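Local coordinates for uncharacterized protein (Peptoclostridium difficile, PDB 6N7M) that is of unknown function, is probably made with a signal sequence, and folds in its ordered part as a helical hairpin that pairs with a second copy of itself, at residues G31-T36 with I86-T91; Y35-Y40 with E77-E82; E46-A51 with E67-M72. All coordinates share one frame; numbering follows the deposited sequence. Where two conformers were deposited one is given.

How the interactions relate
Interactions 2 and 3 both join helix 37-51 to helix 62-82, an antiparallel pair; interaction 1 joins the extended segments that flank it. Along the chain, interaction 3 lies inside the loop closed by interaction 2, and interaction 1 overlaps interaction 2 at Y35 and T36. Centres of interactions 1 and 2 are about 12 Å apart, and I86 CD1 touches I79 CD1 at 3.8 Å. Interaction 3 lies nearer the helix connection, its centre about 15 Å from that of interaction 2; the two touch where Y40 CE2 meets M72 O at 3.5 Å. Interactions 1 and 3, centres about 18 Å apart, both border the second subunit, so terminal segments and hairpin contribute to the dimer.

Interaction 1. Residues G31-T36 with I86-T91; sequences GVEHYT and IMKPIT
With CG of Y35 turned away from its carbonyl carbon (chi1 -78°) and CG of K88 trans to the backbone nitrogen (chi1 -168°), the two side chains cross at about a right angle, the lysine CG over the tyrosine ring. K88 CG stands 4.0 Å from the Y35 ring centroid and 9° off the normal, a CH-pi contact over the face. P89 CD lies 3.2 Å from Y35 OH, and I86 CG2 packs on Y35 CD2 at 3.9 Å.

Two backbone hydrogen bonds flank the single beta bridge of H34 with M87: K88 N donates to E33 O (2.9 Å) and Y35 N to I86 O (3.0 Å). A water accepts from I86 N and donates to Y35 O, extending the link. H34 ND1 bonds V32 O at 2.9 Å, almost in the imidazole plane, which fixes the rotation of that ring.

The crossing brings together the loop before helix 37-51 and the loop after helix 62-82. I86 reaches Y40 on the first helix and I79 on the second, while V32 and M87 pack against helix 62-82 of the second subunit.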
loop_
_atom_site.group_PDB
_atom_site.type_symbol
_atom_site.label_atom_id
_atom_site.label_comp_id
_atom_site.label_asym_id
_atom_site.label_seq_id
_atom_site.Cartn_x
_atom_site.Cartn_y
_atom_site.Cartn_z
ATOM N N GLY A 31 8.387 4.825 14.049
ATOM C CA GLY A 31 6.992 4.411 13.780
ATOM C C GLY A 31 6.764 3.991 12.332
ATOM O O GLY A 31 7.391 4.591 11.409
ATOM N N VAL A 32 5.846 3.053 12.126
ATOM C CA VAL A 32 5.499 2.601 10.747
ATOM C C VAL A 32 4.593 3.668 10.147
ATOM O O VAL A 32 3.609 4.056 10.830
ATOM C CB VAL A 32 4.812 1.224 10.730
ATOM C CG1 VAL A 32 4.363 0.845 9.324
ATOM C CG2 VAL A 32 5.687 0.137 11.329
ATOM N N GLU A 33 4.915 4.099 8.931
ATOM C CA GLU A 33 4.136 5.151 8.262
ATOM C C GLU A 33 2.748 4.575 8.031
ATOM O O GLU A 33 2.672 3.513 7.478
ATOM C CB GLU A 33 4.800 5.600 6.956
ATOM C CG GLU A 33 4.163 6.844 6.357
ATOM C CD GLU A 33 4.406 8.108 7.164
ATOM O OE1 GLU A 33 5.426 8.142 7.880
ATOM O OE2 GLU A 33 3.562 9.044 7.100
ATOM N N HIS A 34 1.719 5.253 8.499
ATOM C CA HIS A 34 0.368 4.693 8.307
ATOM C C HIS A 34 -0.595 5.777 7.883
ATOM O O HIS A 34 -0.309 6.913 8.072
ATOM C CB HIS A 34 -0.102 3.965 9.555
ATOM C CG HIS A 34 -0.156 4.824 10.759
ATOM N ND1 HIS A 34 0.953 5.140 11.489
ATOM C CD2 HIS A 34 -1.191 5.415 11.373
ATOM C CE1 HIS A 34 0.605 5.887 12.496
ATOM N NE2 HIS A 34 -0.703 6.053 12.450
ATOM N N TYR A 35 -1.707 5.362 7.327
ATOM C CA TYR A 35 -2.736 6.293 6.823
ATOM C C TYR A 35 -3.491 7.002 7.941
ATOM O O TYR A 35 -3.742 6.386 9.006
ATOM C CB TYR A 35 -3.801 5.534 6.037
ATOM C CG TYR A 35 -3.403 5.139 4.642
ATOM C CD1 TYR A 35 -3.475 6.064 3.620
ATOM C CD2 TYR A 35 -3.001 3.850 4.341
ATOM C CE1 TYR A 35 -3.204 5.729 2.308
ATOM C CE2 TYR A 35 -2.689 3.504 3.037
ATOM C CZ TYR A 35 -2.787 4.448 2.022
ATOM O OH TYR A 35 -2.496 4.139 0.734
ATOM N N THR A 36 -3.924 8.204 7.613
ATOM C CA THR A 36 -4.881 8.947 8.471
ATOM C C THR A 36 -6.248 8.517 7.947
ATOM O O THR A 36 -6.317 7.938 6.856
ATOM C CB THR A 36 -4.743 10.474 8.402
ATOM O OG1 THR A 36 -5.133 10.962 7.119
ATOM C CG2 THR A 36 -3.333 10.962 8.669
ATOM N N ILE A 86 -2.857 1.249 9.276
ATOM C CA ILE A 86 -2.778 0.632 7.924
ATOM C C ILE A 86 -1.518 1.207 7.304
ATOM O O ILE A 86 -1.477 2.425 7.094
ATOM C CB ILE A 86 -4.031 0.942 7.087
ATOM C CG1 ILE A 86 -5.283 0.437 7.807
ATOM C CG2 ILE A 86 -3.904 0.350 5.681
ATOM C CD1 ILE A 86 -6.564 0.778 7.105
HETATM N N MSE A 87 -0.515 0.360 7.083
HETATM C CA MSE A 87 0.760 0.864 6.548
HETATM C C MSE A 87 0.550 1.615 5.236
HETATM O O MSE A 87 -0.164 1.111 4.353
HETATM C CB MSE A 87 1.760 -0.275 6.349
HETATM C CG MSE A 87 3.071 0.238 5.826
HETATM SE SE MSE A 87 4.334 -1.230 5.777
HETATM C CE MSE A 87 3.448 -2.643 4.759
ATOM N N LYS A 88 1.170 2.792 5.141
ATOM C CA LYS A 88 1.031 3.668 3.945
ATOM C C LYS A 88 2.190 3.385 3.000
ATOM O O LYS A 88 3.300 3.130 3.461
ATOM C CB LYS A 88 1.028 5.133 4.395
ATOM C CG LYS A 88 0.627 6.168 3.373
ATOM C CD LYS A 88 0.511 7.554 3.959
ATOM C CE LYS A 88 -0.015 8.573 2.973
ATOM N NZ LYS A 88 0.898 8.710 1.808
ATOM N N PRO A 89 1.982 3.404 1.666
ATOM C CA PRO A 89 3.096 3.214 0.744
ATOM C C PRO A 89 4.110 4.352 0.936
ATOM O O PRO A 89 3.714 5.464 1.293
ATOM C CB PRO A 89 2.468 3.297 -0.655
ATOM C CG PRO A 89 0.976 3.100 -0.437
ATOM C CD PRO A 89 0.695 3.575 0.974
ATOM N N ILE A 90 5.388 4.055 0.714
ATOM C CA ILE A 90 6.460 5.096 0.701
ATOM C C ILE A 90 6.929 5.209 -0.756
ATOM O O ILE A 90 7.119 4.129 -1.402
ATOM C CB ILE A 90 7.620 4.762 1.665
ATOM C CG1 ILE A 90 7.135 4.645 3.111
ATOM C CG2 ILE A 90 8.736 5.786 1.527
ATOM C CD1 ILE A 90 8.257 4.472 4.131
ATOM N N THR A 91 7.040 6.447 -1.256
ATOM C CA THR A 91 7.513 6.764 -2.636
ATOM C C THR A 91 9.009 7.089 -2.569
ATOM O O THR A 91 9.460 7.579 -1.506
ATOM C CB THR A 91 6.743 7.939 -3.239
ATOM O OG1 THR A 91 5.345 7.710 -3.080
ATOM C CG2 THR A 91 7.063 8.169 -4.696
HETATM O O HOH W 1 -4.018 3.866 9.422
#

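Interaction 2. Residues Y35-Y40 with E77-E82; sequences YTYEEY and EKIKTE
This is an apolar surface contact between the start of helix 37-51 and the last turns of helix 62-82, at the end of the helical hairpin away from its connection. The CA atoms of Y37 and I79 mark the nearest backbone approach, at 6.1 Å, and no direct hydrogen bond crosses. I79 is the central group: its CG2 branch, trans to the backbone nitrogen, meets Y37 CB at 4.0 Å and lies near the plane of the tyrosine ring at its edge. The other branch carries CD1 to Y40 CB, 3.9 Å away. K80 contributes its CB, 3.9 Å from Y37 CD2, while its extended chain leads the amine away.

The first helix opens with a capping box. E39 N donates to T36 OG1 (3.0 Å), and T36 N returns a bond to E39 OE1 from above the carboxylate plane, so two backbone NH groups at the helix start are satisfied by side chains. Y40 CD1 sits over the centre of one face of the Y35 ring, tying the capped turn to the preceding loop. Just before E77, L76 packs on both Y37 and Y40.

E77 adopts two conformers, so its link to Y37 is doubtful as a whole; in one of them a single water spans the gap, 2.7 Å from Y37 OH and donating to E77 OE1 at 2.8 Å.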
loop_
_atom_site.group_PDB
_atom_site.type_symbol
_atom_site.label_atom_id
_atom_site.label_comp_id
_atom_site.label_asym_id
_atom_site.label_seq_id
_atom_site.Cartn_x
_atom_site.Cartn_y
_atom_site.Cartn_z
ATOM N N TYR A 35 -1.707 5.362 7.327
ATOM C CA TYR A 35 -2.736 6.293 6.823
ATOM C C TYR A 35 -3.491 7.002 7.941
ATOM O O TYR A 35 -3.742 6.386 9.006
ATOM C CB TYR A 35 -3.801 5.534 6.037
ATOM C CG TYR A 35 -3.403 5.139 4.642
ATOM C CD1 TYR A 35 -3.475 6.064 3.620
ATOM C CD2 TYR A 35 -3.001 3.850 4.341
ATOM C CE1 TYR A 35 -3.204 5.729 2.308
ATOM C CE2 TYR A 35 -2.689 3.504 3.037
ATOM C CZ TYR A 35 -2.787 4.448 2.022
ATOM O OH TYR A 35 -2.496 4.139 0.734
ATOM N N THR A 36 -3.924 8.204 7.613
ATOM C CA THR A 36 -4.881 8.947 8.471
ATOM C C THR A 36 -6.248 8.517 7.947
ATOM O O THR A 36 -6.317 7.938 6.856
ATOM C CB THR A 36 -4.743 10.474 8.402
ATOM O OG1 THR A 36 -5.133 10.962 7.119
ATOM C CG2 THR A 36 -3.333 10.962 8.669
ATOM N N TYR A 37 -7.288 8.764 8.728
ATOM C CA TYR A 37 -8.646 8.422 8.277
ATOM C C TYR A 37 -8.898 9.147 6.951
ATOM O O TYR A 37 -9.390 8.526 5.983
ATOM C CB TYR A 37 -9.642 8.813 9.366
ATOM C CG TYR A 37 -11.054 8.469 8.997
ATOM C CD1 TYR A 37 -11.790 9.270 8.156
ATOM C CD2 TYR A 37 -11.612 7.283 9.435
ATOM C CE1 TYR A 37 -13.083 8.929 7.799
ATOM C CE2 TYR A 37 -12.901 6.918 9.076
ATOM C CZ TYR A 37 -13.634 7.745 8.253
ATOM O OH TYR A 37 -14.887 7.363 7.894
ATOM N N GLU A 38 -8.580 10.443 6.905
ATOM C CA GLU A 38 -8.854 11.253 5.683
ATOM C C GLU A 38 -8.097 10.695 4.476
ATOM O O GLU A 38 -8.700 10.644 3.390
ATOM C CB GLU A 38 -8.457 12.705 5.909
ATOM C CG GLU A 38 -8.545 13.591 4.682
ATOM C CD GLU A 38 -8.436 15.077 4.996
ATOM O OE1 GLU A 38 -8.901 15.501 6.077
ATOM O OE2 GLU A 38 -7.852 15.797 4.178
ATOM N N GLU A 39 -6.822 10.362 4.662
ATOM C CA GLU A 39 -5.988 9.847 3.561
ATOM C C GLU A 39 -6.554 8.527 3.049
ATOM O O GLU A 39 -6.627 8.347 1.819
ATOM C CB GLU A 39 -4.555 9.652 4.040
ATOM C CG GLU A 39 -3.760 10.926 4.197
ATOM C CD GLU A 39 -2.383 10.705 4.819
ATOM O OE1 GLU A 39 -2.144 9.606 5.446
ATOM O OE2 GLU A 39 -1.548 11.614 4.699
ATOM N N TYR A 40 -6.964 7.646 3.956
ATOM C CA TYR A 40 -7.436 6.323 3.512
ATOM C C TYR A 40 -8.814 6.445 2.873
ATOM O O TYR A 40 -9.104 5.727 1.890
ATOM C CB TYR A 40 -7.426 5.357 4.678
ATOM C CG TYR A 40 -7.435 3.917 4.259
ATOM C CD1 TYR A 40 -6.395 3.372 3.523
ATOM C CD2 TYR A 40 -8.474 3.078 4.630
ATOM C CE1 TYR A 40 -6.402 2.048 3.132
ATOM C CE2 TYR A 40 -8.489 1.746 4.262
ATOM C CZ TYR A 40 -7.445 1.221 3.522
ATOM O OH TYR A 40 -7.425 -0.096 3.174
ATOM N N GLU A 77 -13.165 2.335 8.952
ATOM C CA GLU A 77 -13.941 2.555 10.197
ATOM C C GLU A 77 -13.091 2.102 11.386
ATOM O O GLU A 77 -13.166 2.757 12.431
ATOM C CB GLU A 77 -15.286 1.831 10.111
ATOM C CG GLU A 77 -16.214 2.155 11.256
ATOM C CD GLU A 77 -16.561 3.626 11.382
ATOM O OE1 GLU A 77 -16.029 4.420 10.592
ATOM O OE2 GLU A 77 -17.353 3.975 12.285
ATOM N N LYS A 78 -12.278 1.059 11.225
ATOM C CA LYS A 78 -11.413 0.591 12.346
ATOM C C LYS A 78 -10.341 1.644 12.645
ATOM O O LYS A 78 -9.842 1.683 13.771
ATOM C CB LYS A 78 -10.849 -0.799 12.083
ATOM C CG LYS A 78 -11.856 -1.944 12.220
ATOM C CD LYS A 78 -11.228 -3.263 11.831
ATOM C CE LYS A 78 -12.217 -4.401 11.717
ATOM N NZ LYS A 78 -11.600 -5.561 11.032
ATOM N N ILE A 79 -9.946 2.447 11.664
ATOM C CA ILE A 79 -8.970 3.542 11.945
ATOM C C ILE A 79 -9.602 4.480 12.980
ATOM O O ILE A 79 -8.967 4.767 13.956
ATOM C CB ILE A 79 -8.581 4.314 10.663
ATOM C CG1 ILE A 79 -7.785 3.456 9.687
ATOM C CG2 ILE A 79 -7.857 5.585 10.999
ATOM C CD1 ILE A 79 -7.448 4.203 8.406
ATOM N N LYS A 80 -10.872 4.845 12.779
ATOM C CA LYS A 80 -11.617 5.738 13.686
ATOM C C LYS A 80 -11.960 5.047 15.028
ATOM O O LYS A 80 -11.797 5.680 16.075
ATOM C CB LYS A 80 -12.915 6.121 12.976
ATOM C CG LYS A 80 -13.834 7.043 13.738
ATOM C CD LYS A 80 -15.123 7.339 12.985
ATOM C CE LYS A 80 -15.988 8.319 13.737
ATOM N NZ LYS A 80 -17.270 8.594 13.051
ATOM N N THR A 81 -12.477 3.822 14.978
ATOM C CA THR A 81 -12.990 3.112 16.187
ATOM C C THR A 81 -11.961 2.267 16.931
ATOM O O THR A 81 -12.268 1.907 18.105
ATOM C CB THR A 81 -14.186 2.218 15.831
ATOM O OG1 THR A 81 -13.714 1.160 14.999
ATOM C CG2 THR A 81 -15.297 2.979 15.147
ATOM N N GLU A 82 -10.820 1.940 16.336
ATOM C CA GLU A 82 -9.825 1.068 17.022
ATOM C C GLU A 82 -8.399 1.606 16.854
ATOM O O GLU A 82 -7.465 0.975 17.352
ATOM C CB GLU A 82 -9.916 -0.372 16.491
ATOM C CG GLU A 82 -11.286 -1.004 16.711
ATOM C CD GLU A 82 -11.429 -2.459 16.308
ATOM O OE1 GLU A 82 -10.506 -2.981 15.641
ATOM O OE2 GLU A 82 -12.470 -3.066 16.665
HETATM O O HOH W 2 -15.691 4.797 7.865
#

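Interaction 3. Residues E46-A51 with E67-M72; sequences ELKDYA and ETIKKM
L47 and I69 meet obliquely, each projecting from its helix toward the other. In L47, CG is trans to the backbone nitrogen (chi1 -170°), which extends the side chain across the interface; its CD2 then comes within 3.5 Å of I69 CG1. That same methyl touches the selenium of M72, a selenomethionine, at 3.6 Å, so one branch of the leucine fits against two residues of the opposite helix. M72 runs extended as far as SE and bends only at its last torsion (chi3 69°), and its side chain crosses that of L47 at about a right angle.

I69 divides its branches between two neighbours. CG1, set beside the backbone nitrogen, faces L47 and carries CD1 to within 3.9 Å of L47 CG, whereas CG2 takes the trans position and packs on K48 CG at 3.7 Å. K48 therefore contributes methylene groups here; a kink further out, at chi3, carries the amine toward E73, with which it forms a long, weak ion pair.

The two segments belong to an antiparallel helical hairpin: their axes run 164° apart in direction and approach to 10.8 Å. No hydrogen bond crosses between them, and the packing is apolar and mostly buried. A51 brings its CB 4.4 Å from I69 CD1, a looser approach one helical turn beyond L47. L65, one turn before I69, touches both L47 and A51. V32 of the second subunit also packs on L47, and M87 of that subunit packs on T68.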
loop_
_atom_site.group_PDB
_atom_site.type_symbol
_atom_site.label_atom_id
_atom_site.label_comp_id
_atom_site.label_asym_id
_atom_site.label_seq_id
_atom_site.Cartn_x
_atom_site.Cartn_y
_atom_site.Cartn_z
ATOM N N GLU A 46 -10.626 7.037 -4.660
ATOM C CA GLU A 46 -9.873 6.989 -5.935
ATOM C C GLU A 46 -10.040 5.589 -6.533
ATOM O O GLU A 46 -10.214 5.495 -7.774
ATOM C CB GLU A 46 -8.389 7.324 -5.741
ATOM C CG GLU A 46 -7.680 7.611 -7.055
ATOM C CD GLU A 46 -6.165 7.702 -7.025
ATOM O OE1 GLU A 46 -5.581 7.899 -8.099
ATOM O OE2 GLU A 46 -5.570 7.539 -5.944
ATOM N N LEU A 47 -10.032 4.554 -5.681
ATOM C CA LEU A 47 -10.181 3.157 -6.158
ATOM C C LEU A 47 -11.613 2.921 -6.650
ATOM O O LEU A 47 -11.780 2.167 -7.647
ATOM C CB LEU A 47 -9.853 2.166 -5.047
ATOM C CG LEU A 47 -9.756 0.713 -5.504
ATOM C CD1 LEU A 47 -8.682 0.559 -6.577
ATOM C CD2 LEU A 47 -9.475 -0.202 -4.326
ATOM N N LYS A 48 -12.579 3.522 -5.964
ATOM C CA LYS A 48 -13.997 3.359 -6.392
ATOM C C LYS A 48 -14.179 4.025 -7.752
ATOM O O LYS A 48 -14.844 3.411 -8.647
ATOM C CB LYS A 48 -14.960 3.941 -5.366
ATOM C CG LYS A 48 -15.103 3.108 -4.105
ATOM C CD LYS A 48 -15.982 3.687 -3.055
ATOM C CE LYS A 48 -17.450 3.658 -3.393
ATOM N NZ LYS A 48 -18.273 4.037 -2.213
ATOM N N ASP A 49 -13.594 5.195 -7.911
ATOM C CA ASP A 49 -13.739 5.937 -9.194
ATOM C C ASP A 49 -13.059 5.147 -10.304
ATOM O O ASP A 49 -13.655 5.021 -11.404
ATOM C CB ASP A 49 -13.181 7.354 -9.062
ATOM C CG ASP A 49 -13.958 8.222 -8.094
ATOM O OD1 ASP A 49 -14.970 7.750 -7.564
ATOM O OD2 ASP A 49 -13.514 9.357 -7.853
ATOM N N TYR A 50 -11.887 4.579 -10.002
ATOM C CA TYR A 50 -11.141 3.812 -11.018
ATOM C C TYR A 50 -11.933 2.568 -11.434
ATOM O O TYR A 50 -12.035 2.291 -12.661
ATOM C CB TYR A 50 -9.731 3.502 -10.530
ATOM C CG TYR A 50 -8.898 2.919 -11.635
ATOM C CD1 TYR A 50 -8.331 3.742 -12.598
ATOM C CD2 TYR A 50 -8.770 1.546 -11.785
ATOM C CE1 TYR A 50 -7.618 3.219 -13.664
ATOM C CE2 TYR A 50 -8.042 1.011 -12.829
ATOM C CZ TYR A 50 -7.478 1.847 -13.777
ATOM O OH TYR A 50 -6.736 1.329 -14.801
ATOM N N ALA A 51 -12.547 1.884 -10.474
ATOM C CA ALA A 51 -13.302 0.654 -10.775
ATOM C C ALA A 51 -14.455 0.953 -11.743
ATOM O O ALA A 51 -14.921 0.008 -12.366
ATOM C CB ALA A 51 -13.823 0.046 -9.487
ATOM N N GLU A 67 -15.302 -6.478 -3.673
ATOM C CA GLU A 67 -15.099 -7.164 -2.372
ATOM C C GLU A 67 -13.932 -6.523 -1.613
ATOM O O GLU A 67 -14.039 -6.347 -0.369
ATOM C CB GLU A 67 -14.814 -8.640 -2.615
ATOM C CG GLU A 67 -14.774 -9.473 -1.358
ATOM C CD GLU A 67 -14.310 -10.903 -1.600
ATOM O OE1 GLU A 67 -13.512 -11.111 -2.553
ATOM O OE2 GLU A 67 -14.765 -11.813 -0.868
ATOM N N THR A 68 -12.825 -6.254 -2.312
ATOM C CA THR A 68 -11.645 -5.580 -1.699
ATOM C C THR A 68 -12.041 -4.176 -1.207
ATOM O O THR A 68 -11.634 -3.819 -0.114
ATOM C CB THR A 68 -10.471 -5.542 -2.697
ATOM O OG1 THR A 68 -10.083 -6.891 -2.935
ATOM C CG2 THR A 68 -9.269 -4.745 -2.237
ATOM N N ILE A 69 -12.767 -3.395 -2.013
ATOM C CA ILE A 69 -13.225 -2.044 -1.584
ATOM C C ILE A 69 -14.095 -2.177 -0.313
ATOM O O ILE A 69 -13.890 -1.372 0.629
ATOM C CB ILE A 69 -13.930 -1.344 -2.757
ATOM C CG1 ILE A 69 -12.897 -0.976 -3.829
ATOM C CG2 ILE A 69 -14.707 -0.135 -2.272
ATOM C CD1 ILE A 69 -13.473 -0.410 -5.109
ATOM N N LYS A 70 -14.961 -3.192 -0.250
ATOM C CA LYS A 70 -15.821 -3.380 0.948
ATOM C C LYS A 70 -14.925 -3.596 2.160
ATOM O O LYS A 70 -15.196 -2.986 3.183
ATOM C CB LYS A 70 -16.813 -4.536 0.793
ATOM C CG LYS A 70 -18.048 -4.212 -0.043
ATOM C CD LYS A 70 -19.049 -5.361 -0.122
ATOM C CE LYS A 70 -20.403 -4.912 -0.645
ATOM N NZ LYS A 70 -21.440 -5.962 -0.501
ATOM N N LYS A 71 -13.916 -4.461 2.033
ATOM C CA LYS A 71 -12.948 -4.762 3.114
ATOM C C LYS A 71 -12.234 -3.463 3.504
ATOM O O LYS A 71 -12.066 -3.231 4.694
ATOM C CB LYS A 71 -11.955 -5.826 2.644
ATOM C CG LYS A 71 -10.770 -6.086 3.565
ATOM C CD LYS A 71 -9.652 -6.884 2.908
ATOM C CE LYS A 71 -8.982 -6.162 1.754
ATOM N NZ LYS A 71 -7.799 -6.899 1.249
HETATM N N MSE A 72 -11.833 -2.650 2.529
HETATM C CA MSE A 72 -11.126 -1.396 2.890
HETATM C C MSE A 72 -12.057 -0.463 3.679
HETATM O O MSE A 72 -11.574 0.206 4.604
HETATM C CB MSE A 72 -10.541 -0.765 1.619
HETATM C CG MSE A 72 -9.580 -1.644 0.921
HETATM SE SE MSE A 72 -9.087 -0.863 -0.788
HETATM C CE MSE A 72 -8.050 0.680 -0.219
#